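Local coordinates for dihydrodipicolinate synthase (Bacillus clausii KSM-K16, PDB 3E96), which probably condenses pyruvate with aspartate semialdehyde through a Schiff-base intermediate, as 4-hydroxy-tetrahydrodipicolinate synthases of the DapA family do, at residues Val166-Asn171 and Ile189-Gly194; Asn171-Phe176 and Pro201-Ala206; Thr195-Ala200 and Lys209-Gly214. One frame throughout, in Å; residues are numbered along the deposited sequence.

Contact 1. Residues Val166-Asn171 and Ile189-Gly194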
ATOM      1  N   VAL B 166     -11.920   1.972 -16.751  1.00 13.62           N
ATOM      2  CA  VAL B 166     -11.794   1.418 -15.419  1.00 12.90           C
ATOM      3  C   VAL B 166     -11.193   0.025 -15.518  1.00 13.57           C
ATOM      4  O   VAL B 166     -11.689  -0.818 -16.264  1.00 12.27           O
ATOM      5  CB  VAL B 166     -13.172   1.283 -14.727  1.00 13.95           C
ATOM      6  CG1 VAL B 166     -13.022   0.527 -13.409  1.00 13.07           C
ATOM      7  CG2 VAL B 166     -13.781   2.657 -14.487  1.00 13.87           C
ATOM      8  N   LYS B 167     -10.106  -0.202 -14.792  1.00 12.83           N
ATOM      9  CA  LYS B 167      -9.505  -1.521 -14.761  1.00 14.42           C
ATOM     10  C   LYS B 167     -10.128  -2.116 -13.510  1.00 13.07           C
ATOM     11  O   LYS B 167      -9.683  -1.850 -12.394  1.00 13.86           O
ATOM     12  CB  LYS B 167      -7.981  -1.427 -14.636  1.00 16.17           C
ATOM     13  CG  LYS B 167      -7.317  -1.006 -15.940  1.00 21.73           C
ATOM     14  CD  LYS B 167      -5.800  -1.012 -15.845  1.00 25.25           C
ATOM     15  CE  LYS B 167      -5.173  -0.758 -17.213  1.00 27.26           C
ATOM     16  NZ  LYS B 167      -3.687  -0.794 -17.147  1.00 30.80           N
ATOM     17  N   TYR B 168     -11.206  -2.871 -13.708  1.00 13.69           N
ATOM     18  CA  TYR B 168     -11.931  -3.488 -12.601  1.00 12.33           C
ATOM     19  C   TYR B 168     -11.134  -4.702 -12.154  1.00 10.95           C
ATOM     20  O   TYR B 168     -10.930  -5.633 -12.933  1.00 11.74           O
ATOM     21  CB  TYR B 168     -13.324  -3.905 -13.059  1.00 11.16           C
ATOM     22  CG  TYR B 168     -14.284  -4.084 -11.914  1.00 11.22           C
ATOM     23  CD1 TYR B 168     -14.898  -2.981 -11.314  1.00 11.58           C
ATOM     24  CD2 TYR B 168     -14.558  -5.352 -11.406  1.00 10.73           C
ATOM     25  CE1 TYR B 168     -15.764  -3.140 -10.232  1.00 11.78           C
ATOM     26  CE2 TYR B 168     -15.413  -5.524 -10.331  1.00 11.82           C
ATOM     27  CZ  TYR B 168     -16.016  -4.420  -9.744  1.00 12.08           C
ATOM     28  OH  TYR B 168     -16.863  -4.605  -8.670  1.00 11.97           O
ATOM     29  N   ALA B 169     -10.694  -4.695 -10.900  1.00 11.81           N
ATOM     30  CA  ALA B 169      -9.859  -5.774 -10.392  1.00 11.40           C
ATOM     31  C   ALA B 169     -10.407  -6.532  -9.191  1.00 12.14           C
ATOM     32  O   ALA B 169      -9.642  -7.067  -8.385  1.00 12.76           O
ATOM     33  CB  ALA B 169      -8.467  -5.228 -10.083  1.00 10.11           C
ATOM     34  N   ILE B 170     -11.728  -6.555  -9.064  1.00 12.31           N
ATOM     35  CA  ILE B 170     -12.386  -7.295  -7.998  1.00 11.49           C
ATOM     36  C   ILE B 170     -12.980  -8.480  -8.748  1.00 11.56           C
ATOM     37  O   ILE B 170     -13.831  -8.303  -9.621  1.00 11.02           O
ATOM     38  CB  ILE B 170     -13.515  -6.475  -7.347  1.00 10.88           C
ATOM     39  CG1 ILE B 170     -12.938  -5.189  -6.748  1.00 12.74           C
ATOM     40  CG2 ILE B 170     -14.205  -7.304  -6.267  1.00 11.76           C
ATOM     41  CD1 ILE B 170     -13.982  -4.263  -6.143  1.00 12.70           C
ATOM     42  N   ASN B 171     -12.519  -9.685  -8.429  1.00  9.90           N
ATOM     43  CA  ASN B 171     -13.004 -10.869  -9.126  1.00 10.68           C
ATOM     44  C   ASN B 171     -14.347 -11.355  -8.619  1.00 11.68           C
ATOM     45  O   ASN B 171     -14.499 -12.492  -8.175  1.00 11.04           O
ATOM     46  CB  ASN B 171     -11.955 -11.982  -9.062  1.00 11.91           C
ATOM     47  CG  ASN B 171     -10.702 -11.629  -9.846  1.00 13.72           C
ATOM     48  OD1 ASN B 171     -10.786 -11.024 -10.923  1.00 14.24           O
ATOM     49  ND2 ASN B 171      -9.538 -12.002  -9.321  1.00 12.45           N
ATOM     50  N   ILE B 189     -17.274   4.398 -20.978  1.00 26.67           N
ATOM     51  CA  ILE B 189     -16.173   3.911 -20.161  1.00 22.54           C
ATOM     52  C   ILE B 189     -15.628   2.615 -20.753  1.00 20.54           C
ATOM     53  O   ILE B 189     -16.393   1.713 -21.093  1.00 17.35           O
ATOM     54  CB  ILE B 189     -16.643   3.622 -18.713  1.00 25.69           C
ATOM     55  CG1 ILE B 189     -17.176   4.903 -18.064  1.00 25.94           C
ATOM     56  CG2 ILE B 189     -15.503   3.027 -17.901  1.00 24.92           C
ATOM     57  CD1 ILE B 189     -16.147   6.009 -17.925  1.00 28.30           C
ATOM     58  N   ALA B 190     -14.313   2.529 -20.901  1.00 16.86           N
ATOM     59  CA  ALA B 190     -13.716   1.306 -21.410  1.00 15.03           C
ATOM     60  C   ALA B 190     -13.636   0.386 -20.198  1.00 14.06           C
ATOM     61  O   ALA B 190     -12.981   0.720 -19.213  1.00 13.73           O
ATOM     62  CB  ALA B 190     -12.319   1.580 -21.952  1.00 15.52           C
ATOM     63  N   TRP B 191     -14.315  -0.754 -20.248  1.00 12.95           N
ATOM     64  CA  TRP B 191     -14.277  -1.690 -19.127  1.00 13.72           C
ATOM     65  C   TRP B 191     -13.187  -2.722 -19.364  1.00 14.23           C
ATOM     66  O   TRP B 191     -13.284  -3.541 -20.277  1.00 13.65           O
ATOM     67  CB  TRP B 191     -15.631  -2.378 -18.956  1.00 12.90           C
ATOM     68  CG  TRP B 191     -16.671  -1.461 -18.402  1.00 13.96           C
ATOM     69  CD1 TRP B 191     -17.722  -0.897 -19.079  1.00 15.01           C
ATOM     70  CD2 TRP B 191     -16.753  -0.978 -17.058  1.00 13.37           C
ATOM     71  NE1 TRP B 191     -18.452  -0.094 -18.230  1.00 15.42           N
ATOM     72  CE2 TRP B 191     -17.878  -0.126 -16.984  1.00 16.22           C
ATOM     73  CE3 TRP B 191     -15.982  -1.184 -15.904  1.00 14.81           C
ATOM     74  CZ2 TRP B 191     -18.252   0.520 -15.800  1.00 16.55           C
ATOM     75  CZ3 TRP B 191     -16.356  -0.538 -14.723  1.00 15.92           C
ATOM     76  CH2 TRP B 191     -17.482   0.302 -14.684  1.00 17.90           C
ATOM     77  N   ILE B 192     -12.157  -2.677 -18.524  1.00 13.30           N
ATOM     78  CA  ILE B 192     -11.006  -3.569 -18.645  1.00 13.58           C
ATOM     79  C   ILE B 192     -10.865  -4.550 -17.481  1.00 13.22           C
ATOM     80  O   ILE B 192     -10.951  -4.161 -16.318  1.00 12.32           O
ATOM     81  CB  ILE B 192      -9.706  -2.729 -18.723  1.00 14.95           C
ATOM     82  CG1 ILE B 192      -9.782  -1.781 -19.923  1.00 17.83           C
ATOM     83  CG2 ILE B 192      -8.478  -3.641 -18.836  1.00 14.50           C
ATOM     84  CD1 ILE B 192      -8.753  -0.658 -19.887  1.00 19.20           C
ATOM     85  N   CYS B 193     -10.653  -5.824 -17.795  1.00 12.41           N
ATOM     86  CA  CYS B 193     -10.454  -6.816 -16.743  1.00 12.06           C
ATOM     87  C   CYS B 193      -9.042  -6.582 -16.215  1.00 11.88           C
ATOM     88  O   CYS B 193      -8.064  -6.816 -16.926  1.00 13.60           O
ATOM     89  CB  CYS B 193     -10.559  -8.232 -17.301  1.00 10.90           C
ATOM     90  SG  CYS B 193     -10.046  -9.496 -16.115  1.00 12.65           S
ATOM     91  N   GLY B 194      -8.935  -6.116 -14.976  1.00 13.57           N
ATOM     92  CA  GLY B 194      -7.626  -5.836 -14.405  1.00 13.35           C
ATOM     93  C   GLY B 194      -6.923  -7.019 -13.770  1.00 14.17           C
ATOM     94  O   GLY B 194      -5.856  -6.849 -13.176  1.00 14.93           O
TER
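The CZ3 corner of the Trp191 indole meets Val166 obliquely, 3.7 Å from Val166 CB, and also comes near Tyr168 CD1. Ile189 CG2 lies over the centre of one indole face, 4.1 Å above the ring plane. Val166, Tyr168 and Trp191 line the outer face of two neighbouring parallel strands in a TIM barrel, joined by the beta-alpha-beta crossover through helix 173-180. That helix packs on the same face, with Phe176 against Tyr168 and Val179 and Val180 against Trp191, while Asp151 holds Tyr168 OH. On the barrel's inner face Lys167 lies alongside Ile192, with Lys167 CG 4.1 Å from Ile192 CB. Beyond CG this predicted Schiff-base lysine runs extended and leads away from strand 190-193. Its neighbours Val166 and Tyr168 pair with that strand, while its own backbone hydrogen-bonds to Val142 and Phe144 on the other side. Val166 N donates to Ala190 O and Ile192 N to Val166 O, both with N-H...O angles of 165°. Ile192 O takes Tyr168 N in a more bent bond and also the Lys167 CA-H. Gly194 N reaches Tyr168 O at 2.9 Å from above the carbonyl plane, 46° out of it.

Contact 2. Residues Asn171-Phe176 and Pro201-Ala206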
ATOM      1  N   ASN B 171     -12.519  -9.685  -8.429  1.00  9.90           N
ATOM      2  CA  ASN B 171     -13.004 -10.869  -9.126  1.00 10.68           C
ATOM      3  C   ASN B 171     -14.347 -11.355  -8.619  1.00 11.68           C
ATOM      4  O   ASN B 171     -14.499 -12.492  -8.175  1.00 11.04           O
ATOM      5  CB  ASN B 171     -11.955 -11.982  -9.062  1.00 11.91           C
ATOM      6  CG  ASN B 171     -10.702 -11.629  -9.846  1.00 13.72           C
ATOM      7  OD1 ASN B 171     -10.786 -11.024 -10.923  1.00 14.24           O
ATOM      8  ND2 ASN B 171      -9.538 -12.002  -9.321  1.00 12.45           N
ATOM      9  N   ASP B 172     -15.323 -10.463  -8.711  1.00 10.13           N
ATOM     10  CA  ASP B 172     -16.686 -10.733  -8.289  1.00 11.85           C
ATOM     11  C   ASP B 172     -17.501 -10.469  -9.550  1.00 11.69           C
ATOM     12  O   ASP B 172     -17.828  -9.320  -9.850  1.00 11.02           O
ATOM     13  CB  ASP B 172     -17.073  -9.753  -7.181  1.00 11.94           C
ATOM     14  CG  ASP B 172     -18.422 -10.066  -6.571  1.00 14.08           C
ATOM     15  OD1 ASP B 172     -19.342 -10.427  -7.327  1.00 14.01           O
ATOM     16  OD2 ASP B 172     -18.562  -9.937  -5.338  1.00 15.29           O
ATOM     17  N   LEU B 173     -17.803 -11.525 -10.302  1.00 11.49           N
ATOM     18  CA  LEU B 173     -18.534 -11.371 -11.556  1.00 13.30           C
ATOM     19  C   LEU B 173     -19.908 -10.708 -11.443  1.00 13.04           C
ATOM     20  O   LEU B 173     -20.239  -9.843 -12.255  1.00 13.04           O
ATOM     21  CB  LEU B 173     -18.628 -12.721 -12.281  1.00 15.14           C
ATOM     22  CG  LEU B 173     -17.346 -13.174 -13.007  1.00 19.78           C
ATOM     23  CD1 LEU B 173     -17.001 -12.194 -14.116  1.00 20.30           C
ATOM     24  CD2 LEU B 173     -16.192 -13.273 -12.032  1.00 23.52           C
ATOM     25  N   PRO B 174     -20.735 -11.106 -10.458  1.00 12.98           N
ATOM     26  CA  PRO B 174     -22.045 -10.446 -10.364  1.00 12.98           C
ATOM     27  C   PRO B 174     -21.876  -8.945 -10.137  1.00 12.98           C
ATOM     28  O   PRO B 174     -22.610  -8.140 -10.708  1.00 13.92           O
ATOM     29  CB  PRO B 174     -22.703 -11.147  -9.175  1.00 13.93           C
ATOM     30  CG  PRO B 174     -22.149 -12.541  -9.285  1.00 14.12           C
ATOM     31  CD  PRO B 174     -20.673 -12.269  -9.553  1.00 12.13           C
ATOM     32  N   ARG B 175     -20.904  -8.564  -9.307  1.00 13.40           N
ATOM     33  CA  ARG B 175     -20.659  -7.146  -9.053  1.00 12.54           C
ATOM     34  C   ARG B 175     -20.233  -6.437 -10.329  1.00 12.87           C
ATOM     35  O   ARG B 175     -20.742  -5.363 -10.657  1.00 12.41           O
ATOM     36  CB  ARG B 175     -19.558  -6.945  -8.007  1.00 14.31           C
ATOM     37  CG  ARG B 175     -20.024  -6.999  -6.572  1.00 14.39           C
ATOM     38  CD  ARG B 175     -18.873  -6.680  -5.617  1.00 15.02           C
ATOM     39  NE  ARG B 175     -18.465  -5.273  -5.646  1.00 14.00           N
ATOM     40  CZ  ARG B 175     -17.679  -4.714  -4.726  1.00 12.74           C
ATOM     41  NH1 ARG B 175     -17.219  -5.447  -3.719  1.00 12.14           N
ATOM     42  NH2 ARG B 175     -17.381  -3.423  -4.785  1.00 13.63           N
ATOM     43  N   PHE B 176     -19.286  -7.035 -11.046  1.00 10.97           N
ATOM     44  CA  PHE B 176     -18.796  -6.441 -12.279  1.00 12.08           C
ATOM     45  C   PHE B 176     -19.912  -6.303 -13.315  1.00 12.15           C
ATOM     46  O   PHE B 176     -20.090  -5.237 -13.906  1.00 12.63           O
ATOM     47  CB  PHE B 176     -17.641  -7.275 -12.857  1.00 11.37           C
ATOM     48  CG  PHE B 176     -17.149  -6.779 -14.189  1.00 12.60           C
ATOM     49  CD1 PHE B 176     -16.560  -5.524 -14.305  1.00 12.06           C
ATOM     50  CD2 PHE B 176     -17.340  -7.538 -15.337  1.00 13.24           C
ATOM     51  CE1 PHE B 176     -16.175  -5.031 -15.550  1.00 12.17           C
ATOM     52  CE2 PHE B 176     -16.960  -7.056 -16.585  1.00 12.51           C
ATOM     53  CZ  PHE B 176     -16.377  -5.798 -16.694  1.00 13.51           C
ATOM     54  N   PRO B 201     -11.763 -14.287 -19.803  1.00 12.90           N
ATOM     55  CA  PRO B 201     -12.933 -14.885 -20.462  1.00 12.81           C
ATOM     56  C   PRO B 201     -14.246 -14.626 -19.721  1.00 12.59           C
ATOM     57  O   PRO B 201     -15.278 -14.349 -20.334  1.00 12.58           O
ATOM     58  CB  PRO B 201     -12.582 -16.373 -20.517  1.00 12.52           C
ATOM     59  CG  PRO B 201     -11.074 -16.365 -20.578  1.00 12.75           C
ATOM     60  CD  PRO B 201     -10.717 -15.297 -19.567  1.00 12.25           C
ATOM     61  N   PHE B 202     -14.195 -14.721 -18.400  1.00 11.17           N
ATOM     62  CA  PHE B 202     -15.371 -14.508 -17.565  1.00 11.24           C
ATOM     63  C   PHE B 202     -15.805 -13.042 -17.572  1.00 11.72           C
ATOM     64  O   PHE B 202     -16.994 -12.739 -17.686  1.00 13.51           O
ATOM     65  CB  PHE B 202     -15.059 -14.988 -16.152  1.00 12.16           C
ATOM     66  CG  PHE B 202     -14.543 -16.404 -16.105  1.00 12.30           C
ATOM     67  CD1 PHE B 202     -15.420 -17.483 -16.208  1.00 12.41           C
ATOM     68  CD2 PHE B 202     -13.176 -16.656 -16.010  1.00 13.45           C
ATOM     69  CE1 PHE B 202     -14.948 -18.795 -16.223  1.00 13.33           C
ATOM     70  CE2 PHE B 202     -12.685 -17.970 -16.023  1.00 14.09           C
ATOM     71  CZ  PHE B 202     -13.572 -19.042 -16.131  1.00 14.23           C
ATOM     72  N   PHE B 203     -14.844 -12.135 -17.445  1.00 11.28           N
ATOM     73  CA  PHE B 203     -15.153 -10.710 -17.476  1.00 12.16           C
ATOM     74  C   PHE B 203     -15.691 -10.334 -18.853  1.00 12.19           C
ATOM     75  O   PHE B 203     -16.614  -9.530 -18.966  1.00 11.98           O
ATOM     76  CB  PHE B 203     -13.899  -9.868 -17.201  1.00 12.12           C
ATOM     77  CG  PHE B 203     -13.608  -9.650 -15.749  1.00 13.64           C
ATOM     78  CD1 PHE B 203     -13.329 -10.724 -14.911  1.00 11.12           C
ATOM     79  CD2 PHE B 203     -13.590  -8.356 -15.221  1.00 13.30           C
ATOM     80  CE1 PHE B 203     -13.033 -10.518 -13.561  1.00 14.20           C
ATOM     81  CE2 PHE B 203     -13.295  -8.136 -13.876  1.00 14.48           C
ATOM     82  CZ  PHE B 203     -13.016  -9.220 -13.041  1.00 12.47           C
ATOM     83  N   TRP B 204     -15.109 -10.916 -19.902  1.00 13.37           N
ATOM     84  CA  TRP B 204     -15.534 -10.603 -21.266  1.00 14.04           C
ATOM     85  C   TRP B 204     -17.012 -10.910 -21.464  1.00 14.87           C
ATOM     86  O   TRP B 204     -17.758 -10.088 -22.003  1.00 14.52           O
ATOM     87  CB  TRP B 204     -14.692 -11.383 -22.283  1.00 14.27           C
ATOM     88  CG  TRP B 204     -14.799 -10.849 -23.682  1.00 17.73           C
ATOM     89  CD1 TRP B 204     -15.774 -11.123 -24.599  1.00 20.03           C
ATOM     90  CD2 TRP B 204     -13.909  -9.916 -24.309  1.00 18.95           C
ATOM     91  NE1 TRP B 204     -15.544 -10.418 -25.760  1.00 20.91           N
ATOM     92  CE2 TRP B 204     -14.407  -9.669 -25.608  1.00 20.78           C
ATOM     93  CE3 TRP B 204     -12.738  -9.265 -23.897  1.00 18.76           C
ATOM     94  CZ2 TRP B 204     -13.771  -8.795 -26.501  1.00 21.84           C
ATOM     95  CZ3 TRP B 204     -12.107  -8.397 -24.785  1.00 21.30           C
ATOM     96  CH2 TRP B 204     -12.626  -8.171 -26.071  1.00 20.36           C
ATOM     97  N   HIS B 205     -17.429 -12.094 -21.023  1.00 14.08           N
ATOM     98  CA  HIS B 205     -18.824 -12.509 -21.130  1.00 16.31           C
ATOM     99  C   HIS B 205     -19.730 -11.539 -20.370  1.00 15.86           C
ATOM    100  O   HIS B 205     -20.867 -11.285 -20.777  1.00 16.56           O
ATOM    101  CB  HIS B 205     -18.996 -13.920 -20.561  1.00 17.92           C
ATOM    102  CG  HIS B 205     -20.424 -14.338 -20.397  1.00 20.35           C
ATOM    103  ND1 HIS B 205     -21.255 -14.594 -21.466  1.00 23.42           N
ATOM    104  CD2 HIS B 205     -21.175 -14.522 -19.285  1.00 21.96           C
ATOM    105  CE1 HIS B 205     -22.456 -14.918 -21.020  1.00 22.64           C
ATOM    106  NE2 HIS B 205     -22.434 -14.882 -19.701  1.00 22.06           N
ATOM    107  N   ALA B 206     -19.217 -10.996 -19.271  1.00 15.72           N
ATOM    108  CA  ALA B 206     -19.975 -10.066 -18.441  1.00 15.18           C
ATOM    109  C   ALA B 206     -19.955  -8.603 -18.900  1.00 16.06           C
ATOM    110  O   ALA B 206     -20.656  -7.767 -18.321  1.00 16.77           O
ATOM    111  CB  ALA B 206     -19.497 -10.164 -16.990  1.00 15.57           C
TER
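Phe176 and Phe203 are brought together by different first torsions. Phe176 CG stands anti to its backbone N (chi1 176°), whereas Phe203 CG stands anti to its own carbonyl carbon (chi1 -85°). The two rings then meet between neighbouring outer helices of the TIM barrel, 173-180 and 200-206. Phe203 CD2 sits over the centre of one Phe176 face, 3.7 Å above its plane. The meeting is oblique, with the ring planes tilted by 35°. Ala206 CB fills in at the edge of the Phe176 ring, 3.8 Å from Phe176 CD2. Leu173 works through one branch. Its CD1 touches Phe203 CD1 and Phe202 CB, each at 4.0 Å, and lies close to the Phe202 carbonyl. Tyr168 of the barrel wall packs on Phe203 from the inner side. The start of helix 173-180 is fixed by Asp172 at the N-cap. Asp172 OD1 accepts from Arg175 N at 3.1 Å, met from above the carboxylate plane. Arg175 NE forms a salt bridge with Asp151, and its NH1 and NH2 bond Pro147 O and Ile149 O. Asn171 meets Phe203 at the end of the contact nearer the predicted active site. Its amide plane is about perpendicular to the ring, and Asn171 OD1, which is hydrogen-bonded to Thr195 OG1, lies 3.5 Å from Phe203 CE1.

Contact 3. Residues Thr195-Ala200 and Lys209-Gly214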
ATOM      1  N   THR B 195      -7.497  -8.214 -13.902  1.00 12.42           N
ATOM      2  CA  THR B 195      -6.900  -9.402 -13.302  1.00 12.63           C
ATOM      3  C   THR B 195      -6.319 -10.423 -14.284  1.00 12.62           C
ATOM      4  O   THR B 195      -6.102 -11.584 -13.940  1.00 11.98           O
ATOM      5  CB  THR B 195      -7.903 -10.079 -12.347  1.00 12.09           C
ATOM      6  OG1 THR B 195      -9.171 -10.216 -12.996  1.00 12.82           O
ATOM      7  CG2 THR B 195      -8.082  -9.220 -11.085  1.00 11.59           C
ATOM      8  N   ALA B 196      -6.083  -9.959 -15.509  1.00 11.30           N
ATOM      9  CA  ALA B 196      -5.461 -10.729 -16.582  1.00 12.86           C
ATOM     10  C   ALA B 196      -6.163 -11.947 -17.172  1.00 12.97           C
ATOM     11  O   ALA B 196      -7.340 -12.198 -16.926  1.00 14.11           O
ATOM     12  CB  ALA B 196      -4.030 -11.098 -16.179  1.00 14.31           C
ATOM     13  N   GLU B 197      -5.404 -12.694 -17.966  1.00 13.90           N
ATOM     14  CA  GLU B 197      -5.906 -13.856 -18.691  1.00 13.46           C
ATOM     15  C   GLU B 197      -6.721 -14.917 -17.960  1.00 13.04           C
ATOM     16  O   GLU B 197      -7.640 -15.482 -18.548  1.00 13.19           O
ATOM     17  CB  GLU B 197      -4.752 -14.520 -19.455  1.00 14.13           C
ATOM     18  CG  GLU B 197      -4.230 -13.658 -20.613  1.00 15.80           C
ATOM     19  CD  GLU B 197      -3.061 -12.762 -20.229  1.00 16.66           C
ATOM     20  OE1 GLU B 197      -2.904 -12.444 -19.031  1.00 18.52           O
ATOM     21  OE2 GLU B 197      -2.298 -12.366 -21.138  1.00 15.74           O
ATOM     22  N   LYS B 198      -6.405 -15.205 -16.701  1.00 12.02           N
ATOM     23  CA  LYS B 198      -7.176 -16.218 -15.982  1.00 12.47           C
ATOM     24  C   LYS B 198      -8.635 -15.781 -15.861  1.00 10.73           C
ATOM     25  O   LYS B 198      -9.552 -16.596 -15.939  1.00 11.29           O
ATOM     26  CB  LYS B 198      -6.602 -16.452 -14.578  1.00 14.35           C
ATOM     27  CG  LYS B 198      -7.440 -17.413 -13.725  1.00 17.02           C
ATOM     28  CD  LYS B 198      -6.786 -17.710 -12.382  1.00 18.50           C
ATOM     29  CE  LYS B 198      -7.673 -18.613 -11.531  1.00 20.45           C
ATOM     30  NZ  LYS B 198      -7.101 -18.857 -10.177  1.00 20.54           N
ATOM     31  N   TRP B 199      -8.847 -14.482 -15.692  1.00 10.98           N
ATOM     32  CA  TRP B 199     -10.195 -13.959 -15.519  1.00 11.33           C
ATOM     33  C   TRP B 199     -10.839 -13.308 -16.739  1.00 11.65           C
ATOM     34  O   TRP B 199     -12.056 -13.117 -16.772  1.00 10.94           O
ATOM     35  CB  TRP B 199     -10.204 -12.967 -14.346  1.00 12.24           C
ATOM     36  CG  TRP B 199      -9.914 -13.635 -13.040  1.00 14.74           C
ATOM     37  CD1 TRP B 199      -8.691 -13.837 -12.467  1.00 14.49           C
ATOM     38  CD2 TRP B 199     -10.870 -14.258 -12.177  1.00 13.75           C
ATOM     39  NE1 TRP B 199      -8.829 -14.553 -11.297  1.00 15.07           N
ATOM     40  CE2 TRP B 199     -10.156 -14.823 -11.098  1.00 15.49           C
ATOM     41  CE3 TRP B 199     -12.264 -14.395 -12.213  1.00 15.28           C
ATOM     42  CZ2 TRP B 199     -10.791 -15.518 -10.061  1.00 14.65           C
ATOM     43  CZ3 TRP B 199     -12.896 -15.086 -11.182  1.00 14.34           C
ATOM     44  CH2 TRP B 199     -12.157 -15.638 -10.121  1.00 13.96           C
ATOM     45  N   ALA B 200     -10.031 -12.984 -17.742  1.00 12.08           N
ATOM     46  CA  ALA B 200     -10.524 -12.323 -18.947  1.00 13.23           C
ATOM     47  C   ALA B 200     -11.742 -12.953 -19.629  1.00 11.95           C
ATOM     48  O   ALA B 200     -12.667 -12.241 -20.013  1.00 12.48           O
ATOM     49  CB  ALA B 200      -9.377 -12.175 -19.962  1.00 12.52           C
ATOM     50  N   LYS B 209     -14.239  -5.378 -22.382  1.00 13.56           N
ATOM     51  CA  LYS B 209     -13.801  -5.399 -23.774  1.00 15.49           C
ATOM     52  C   LYS B 209     -12.288  -5.260 -23.901  1.00 16.01           C
ATOM     53  O   LYS B 209     -11.767  -4.930 -24.966  1.00 15.13           O
ATOM     54  CB  LYS B 209     -14.503  -4.297 -24.573  1.00 17.05           C
ATOM     55  CG  LYS B 209     -15.997  -4.536 -24.728  1.00 20.70           C
ATOM     56  CD  LYS B 209     -16.667  -3.420 -25.505  1.00 23.25           C
ATOM     57  CE  LYS B 209     -18.154  -3.690 -25.656  1.00 26.57           C
ATOM     58  NZ  LYS B 209     -18.821  -2.643 -26.475  1.00 29.84           N
ATOM     59  N   GLY B 210     -11.593  -5.526 -22.802  1.00 14.95           N
ATOM     60  CA  GLY B 210     -10.144  -5.453 -22.791  1.00 14.43           C
ATOM     61  C   GLY B 210      -9.647  -6.109 -21.517  1.00 12.99           C
ATOM     62  O   GLY B 210     -10.443  -6.425 -20.634  1.00 12.94           O
ATOM     63  N   PHE B 211      -8.342  -6.337 -21.423  1.00 13.32           N
ATOM     64  CA  PHE B 211      -7.772  -6.933 -20.222  1.00 12.97           C
ATOM     65  C   PHE B 211      -6.291  -6.598 -20.097  1.00 13.08           C
ATOM     66  O   PHE B 211      -5.620  -6.318 -21.091  1.00 12.11           O
ATOM     67  CB  PHE B 211      -8.006  -8.461 -20.199  1.00 12.99           C
ATOM     68  CG  PHE B 211      -7.361  -9.218 -21.337  1.00 13.77           C
ATOM     69  CD1 PHE B 211      -6.040  -9.646 -21.251  1.00 14.20           C
ATOM     70  CD2 PHE B 211      -8.096  -9.541 -22.476  1.00 14.99           C
ATOM     71  CE1 PHE B 211      -5.456 -10.386 -22.277  1.00 14.52           C
ATOM     72  CE2 PHE B 211      -7.527 -10.281 -23.513  1.00 15.24           C
ATOM     73  CZ  PHE B 211      -6.202 -10.707 -23.413  1.00 15.03           C
ATOM     74  N   THR B 212      -5.799  -6.583 -18.864  1.00 12.16           N
ATOM     75  CA  THR B 212      -4.395  -6.296 -18.608  1.00 12.22           C
ATOM     76  C   THR B 212      -3.627  -7.597 -18.749  1.00 12.36           C
ATOM     77  O   THR B 212      -4.211  -8.681 -18.692  1.00 12.99           O
ATOM     78  CB  THR B 212      -4.182  -5.748 -17.190  1.00 12.78           C
ATOM     79  OG1 THR B 212      -4.714  -6.676 -16.236  1.00 15.40           O
ATOM     80  CG2 THR B 212      -4.868  -4.403 -17.035  1.00 16.20           C
ATOM     81  N   SER B 213      -2.316  -7.502 -18.929  1.00 11.83           N
ATOM     82  CA  SER B 213      -1.522  -8.712 -19.079  1.00 12.88           C
ATOM     83  C   SER B 213      -0.066  -8.523 -18.700  1.00 12.58           C
ATOM     84  O   SER B 213       0.563  -7.542 -19.098  1.00 13.05           O
ATOM     85  CB  SER B 213      -1.603  -9.216 -20.525  1.00 13.49           C
ATOM     86  OG  SER B 213      -0.723 -10.311 -20.728  1.00 14.12           O
ATOM     87  N   GLY B 214       0.450  -9.464 -17.913  1.00 13.86           N
ATOM     88  CA  GLY B 214       1.848  -9.440 -17.524  1.00 12.64           C
ATOM     89  C   GLY B 214       2.522 -10.490 -18.391  1.00 11.98           C
ATOM     90  O   GLY B 214       3.732 -10.481 -18.608  1.00 11.19           O
TER
HETATM   91  O   HOH W   1      -0.754 -12.056 -17.610  1.00 13.19           O
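This is a buried contact of mixed polar and apolar character. The loop that follows strand 190-193, with the first residue of helix 200-206, folds against strand 210-213, the last strand of the barrel. Glu197 makes the polar link. Its chain bends at chi2 (93°) and brings the carboxylate to Ser213 OG. That hydroxyl donates to Glu197 OE2 at 2.6 Å, on the syn side and 15° out of the carboxylate plane. Ser213 OG also hydrogen-bonds with Val216 N. The other carboxylate oxygen, Glu197 OE1, accepts from a water at 2.6 Å, and that water takes the N-H of Gly214. Two bonds thus grip the carboxylate, which would limit its rotation. Next to it Glu197 CG rests 3.9 Å from Phe211 CE1. Ala200 CB lies over the face of the Phe211 ring in a CH-pi contact, 4.2 Å from the centroid. Ala196 CA is 3.2 Å from Thr212 O, a CA-H...O contact. Thr212 O and Ala196 N are buried here without a hydrogen-bond partner. The Thr212 side chain lies about 4 Å from that of Lys167, the predicted Schiff-base residue. The arrangement is a beta-alpha loop at the C-terminal end of a TIM barrel, where the active site of this fold lies.

How the contacts relate
Contacts 1 and 3 are buried and both reach the barrel sheet, in which strands 190-193 and 210-213 are neighbours. Contact 2 is only partly buried and lies farther out, between two helices. Its centre is about 17 Å from that of the chain, against 11 Å for contact 1 and 8 Å for contact 3. The chemistry follows the place. Contact 1 rests mainly on backbone bonds with apolar packing, contact 2 on apolar and aromatic packing, and contact 3 on a carboxylate-hydroxyl bond, a water and an aromatic face. Contacts 1 and 2 share Asn171, and Cys193 SG packs on Phe203. A backbone bond between Cys193 N and Gly210 O ties contact 1 to contact 3.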